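Local coordinates for protein cellulosomal scaffoldin (Bacteroides cellulosolvens, PDB 2XBT) that probably binds cellulose through this family 3b carbohydrate-binding module, one domain of a much longer secreted scaffoldin of the cellulosome, at residues A[46-51]-A[147-152]. Sequence-based numbering, arbitrary orientation.
Sequences TIRYFY and AVYYNG. With NO3 (nitrate ion), chain B.
Tyr149 O accepts a hydrogen bond from Thr46 N (3.1 Å) and, weakly, one from a water that also meets Thr46 OG1 and is an acceptor for Gly152 N. In return Tyr149 N reaches Thr46 O, and a second reciprocal pair joins Arg48 to Ala147, with Arg48 N to Ala147 O the shortest at 2.8 Å. Between these two hydrogen-bonded pairs, Ile47 and Val148 form a non-hydrogen-bonded pair, Ile47 CG1 4.4 Å from Val148 CG2. On the other face Thr46 OG1, at chi1 51° between backbone N and carbonyl carbon, lies 3.4 Å from Tyr149 CB. The extended Arg48 chain crosses the phenol at about a right angle, CD 3.6 Å from Tyr149 CE2; its cation-pi term is long and at most weak. Arg48 NE pairs with Glu90 in a salt bridge, while NH1 and NH2 each give a weak hydrogen bond to a nitrate, probably from crystallisation. Cutting Arg48 back to an alanine is likely to leave Glu90 without its cationic mate and uncover Tyr149 CE2. Phe50 meets Ala147 CB with its ring edge, Phe50 CE2 to Ala147 CB 4.0 Å. Strands 45-51 and 147-150 are thus antiparallel neighbours in one sheet of the CBM3 beta-sandwich, whose other sheet meets Ile47 through Met30.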
ATOM      1  N   THR A  46      -7.499  -2.119   4.277  1.00 17.74           N
ATOM      2  CA  THR A  46      -6.198  -2.778   4.243  1.00 18.58           C
ATOM      3  C   THR A  46      -5.574  -2.571   2.879  1.00 21.98           C
ATOM      4  O   THR A  46      -6.280  -2.411   1.863  1.00 18.58           O
ATOM      5  CB  THR A  46      -6.300  -4.290   4.550  1.00 23.34           C
ATOM      6  OG1 THR A  46      -7.299  -4.883   3.716  1.00 27.20           O
ATOM      7  CG2 THR A  46      -6.704  -4.484   5.980  1.00 26.40           C
ATOM      8  N   ILE A  47      -4.243  -2.538   2.853  1.00 20.41           N
ATOM      9  CA  ILE A  47      -3.517  -2.375   1.607  1.00 18.23           C
ATOM     10  C   ILE A  47      -2.514  -3.501   1.509  1.00 17.98           C
ATOM     11  O   ILE A  47      -1.875  -3.837   2.503  1.00 18.56           O
ATOM     12  CB  ILE A  47      -2.799  -1.037   1.589  1.00 18.80           C
ATOM     13  CG1 ILE A  47      -3.834   0.082   1.660  1.00 17.23           C
ATOM     14  CG2 ILE A  47      -1.955  -0.891   0.304  1.00 17.56           C
ATOM     15  CD1 ILE A  47      -3.229   1.458   1.904  1.00 17.38           C
ATOM     16  N   ARG A  48      -2.387  -4.106   0.330  1.00 16.65           N
ATOM     17  CA  ARG A  48      -1.399  -5.174   0.177  1.00 17.23           C
ATOM     18  C   ARG A  48      -0.414  -4.836  -0.913  1.00 15.26           C
ATOM     19  O   ARG A  48      -0.795  -4.445  -2.018  1.00 17.05           O
ATOM     20  CB  ARG A  48      -2.064  -6.515  -0.138  1.00 18.87           C
ATOM     21  CG  ARG A  48      -2.987  -7.000   0.969  1.00 18.55           C
ATOM     22  CD  ARG A  48      -3.656  -8.321   0.600  1.00 21.12           C
ATOM     23  NE  ARG A  48      -4.348  -8.865   1.758  1.00 23.91           N
ATOM     24  CZ  ARG A  48      -4.839 -10.095   1.857  1.00 31.44           C
ATOM     25  NH1 ARG A  48      -4.715 -10.959   0.860  1.00 31.12           N
ATOM     26  NH2 ARG A  48      -5.448 -10.465   2.975  1.00 33.13           N
ATOM     27  N   TYR A  49       0.861  -4.997  -0.579  1.00 17.67           N
ATOM     28  CA  TYR A  49       1.964  -4.796  -1.495  1.00 16.27           C
ATOM     29  C   TYR A  49       2.600  -6.165  -1.611  1.00 15.06           C
ATOM     30  O   TYR A  49       3.050  -6.723  -0.617  1.00 15.43           O
ATOM     31  CB  TYR A  49       2.973  -3.828  -0.884  1.00 17.18           C
ATOM     32  CG  TYR A  49       4.115  -3.437  -1.798  1.00 18.42           C
ATOM     33  CD1 TYR A  49       4.083  -2.240  -2.511  1.00 18.41           C
ATOM     34  CD2 TYR A  49       5.239  -4.251  -1.931  1.00 19.35           C
ATOM     35  CE1 TYR A  49       5.137  -1.866  -3.340  1.00 17.68           C
ATOM     36  CE2 TYR A  49       6.299  -3.888  -2.759  1.00 16.20           C
ATOM     37  CZ  TYR A  49       6.242  -2.697  -3.461  1.00 18.84           C
ATOM     38  OH  TYR A  49       7.282  -2.300  -4.284  1.00 21.72           O
ATOM     39  N   PHE A  50       2.610  -6.698  -2.827  1.00 17.37           N
ATOM     40  CA  PHE A  50       3.005  -8.085  -3.064  1.00 19.08           C
ATOM     41  C   PHE A  50       4.451  -8.147  -3.509  1.00 19.68           C
ATOM     42  O   PHE A  50       4.894  -7.318  -4.307  1.00 18.48           O
ATOM     43  CB  PHE A  50       2.124  -8.702  -4.129  1.00 16.99           C
ATOM     44  CG  PHE A  50       0.654  -8.638  -3.792  1.00 19.11           C
ATOM     45  CD1 PHE A  50       0.074  -9.633  -3.024  1.00 20.07           C
ATOM     46  CD2 PHE A  50      -0.127  -7.595  -4.253  1.00 19.00           C
ATOM     47  CE1 PHE A  50      -1.282  -9.591  -2.704  1.00 20.18           C
ATOM     48  CE2 PHE A  50      -1.497  -7.530  -3.932  1.00 18.80           C
ATOM     49  CZ  PHE A  50      -2.061  -8.543  -3.160  1.00 20.21           C
ATOM     50  N   TYR A  51       5.176  -9.131  -2.993  1.00 18.68           N
ATOM     51  CA  TYR A  51       6.615  -9.191  -3.230  1.00 21.30           C
ATOM     52  C   TYR A  51       7.142 -10.615  -3.125  1.00 21.61           C
ATOM     53  O   TYR A  51       6.432 -11.532  -2.727  1.00 20.05           O
ATOM     54  CB  TYR A  51       7.370  -8.296  -2.233  1.00 21.26           C
ATOM     55  CG  TYR A  51       7.360  -8.828  -0.808  1.00 21.60           C
ATOM     56  CD1 TYR A  51       8.432  -9.547  -0.313  1.00 20.14           C
ATOM     57  CD2 TYR A  51       6.266  -8.607   0.041  1.00 22.03           C
ATOM     58  CE1 TYR A  51       8.431 -10.035   0.991  1.00 21.80           C
ATOM     59  CE2 TYR A  51       6.255  -9.093   1.344  1.00 18.08           C
ATOM     60  CZ  TYR A  51       7.342  -9.804   1.808  1.00 25.50           C
ATOM     61  OH  TYR A  51       7.352 -10.294   3.091  1.00 22.96           O
ATOM     62  N   ALA A 147      -2.968  -3.549  -4.043  1.00 16.00           N
ATOM     63  CA  ALA A 147      -4.412  -3.758  -3.856  1.00 18.14           C
ATOM     64  C   ALA A 147      -4.916  -3.090  -2.585  1.00 17.39           C
ATOM     65  O   ALA A 147      -4.239  -3.107  -1.555  1.00 17.93           O
ATOM     66  CB  ALA A 147      -4.744  -5.236  -3.815  1.00 16.57           C
ATOM     67  N   VAL A 148      -6.131  -2.546  -2.665  1.00 17.38           N
ATOM     68  CA  VAL A 148      -6.787  -1.951  -1.507  1.00 18.23           C
ATOM     69  C   VAL A 148      -8.120  -2.661  -1.253  1.00 20.05           C
ATOM     70  O   VAL A 148      -8.871  -2.930  -2.193  1.00 20.42           O
ATOM     71  CB  VAL A 148      -7.092  -0.492  -1.759  1.00 15.23           C
ATOM     72  CG1 VAL A 148      -7.673   0.148  -0.480  1.00 17.57           C
ATOM     73  CG2 VAL A 148      -5.836   0.250  -2.230  1.00 18.61           C
ATOM     74  N   TYR A 149      -8.393  -2.967   0.008  1.00 18.80           N
ATOM     75  CA  TYR A 149      -9.618  -3.663   0.386  1.00 17.64           C
ATOM     76  C   TYR A 149     -10.399  -2.841   1.399  1.00 20.29           C
ATOM     77  O   TYR A 149      -9.815  -2.146   2.223  1.00 21.05           O
ATOM     78  CB  TYR A 149      -9.289  -5.011   0.996  1.00 21.42           C
ATOM     79  CG  TYR A 149      -8.455  -5.877   0.080  1.00 21.38           C
ATOM     80  CD1 TYR A 149      -9.030  -6.911  -0.642  1.00 26.16           C
ATOM     81  CD2 TYR A 149      -7.096  -5.636  -0.080  1.00 22.74           C
ATOM     82  CE1 TYR A 149      -8.266  -7.706  -1.478  1.00 26.05           C
ATOM     83  CE2 TYR A 149      -6.330  -6.414  -0.916  1.00 24.39           C
ATOM     84  CZ  TYR A 149      -6.917  -7.443  -1.609  1.00 27.90           C
ATOM     85  OH  TYR A 149      -6.139  -8.208  -2.433  1.00 33.95           O
ATOM     86  N   TYR A 150     -11.722  -2.943   1.343  1.00 20.77           N
ATOM     87  CA  TYR A 150     -12.557  -2.316   2.348  1.00 21.90           C
ATOM     88  C   TYR A 150     -13.416  -3.403   2.971  1.00 25.26           C
ATOM     89  O   TYR A 150     -14.202  -4.049   2.283  1.00 26.86           O
ATOM     90  CB  TYR A 150     -13.408  -1.217   1.733  1.00 22.63           C
ATOM     91  CG  TYR A 150     -14.070  -0.354   2.775  1.00 23.75           C
ATOM     92  CD1 TYR A 150     -13.346   0.614   3.455  1.00 23.24           C
ATOM     93  CD2 TYR A 150     -15.410  -0.524   3.093  1.00 28.90           C
ATOM     94  CE1 TYR A 150     -13.939   1.403   4.412  1.00 24.99           C
ATOM     95  CE2 TYR A 150     -16.014   0.263   4.055  1.00 27.11           C
ATOM     96  CZ  TYR A 150     -15.280   1.223   4.702  1.00 24.68           C
ATOM     97  OH  TYR A 150     -15.882   2.008   5.669  1.00 32.67           O
ATOM     98  N   ASN A 151     -13.225  -3.635   4.265  1.00 23.73           N
ATOM     99  CA  ASN A 151     -13.823  -4.788   4.912  1.00 28.75           C
ATOM    100  C   ASN A 151     -13.514  -6.103   4.210  1.00 35.43           C
ATOM    101  O   ASN A 151     -14.351  -7.010   4.177  1.00 36.48           O
ATOM    102  CB  ASN A 151     -15.335  -4.611   5.000  1.00 34.06           C
ATOM    103  CG  ASN A 151     -15.787  -4.307   6.391  1.00 36.72           C
ATOM    104  OD1 ASN A 151     -14.969  -4.126   7.292  1.00 40.46           O
ATOM    105  ND2 ASN A 151     -17.096  -4.243   6.587  1.00 42.61           N
ATOM    106  N   GLY A 152     -12.326  -6.206   3.631  1.00 30.84           N
ATOM    107  CA  GLY A 152     -11.929  -7.440   2.990  1.00 31.51           C
ATOM    108  C   GLY A 152     -12.354  -7.575   1.538  1.00 30.78           C
ATOM    109  O   GLY A 152     -11.990  -8.548   0.878  1.00 32.43           O
TER
HETATM  110  N   NO3 B1161      -7.031 -13.390   2.337  1.00 47.55           N
HETATM  111  O1  NO3 B1161      -8.326 -12.988   2.679  1.00 54.57           O
HETATM  112  O2  NO3 B1161      -6.078 -13.602   3.345  1.00 50.62           O
HETATM  113  O3  NO3 B1161      -6.698 -13.579   0.990  1.00 50.14           O
HETATM  114  O   HOH W   1     -10.004  -4.437   4.544  1.00 22.73           O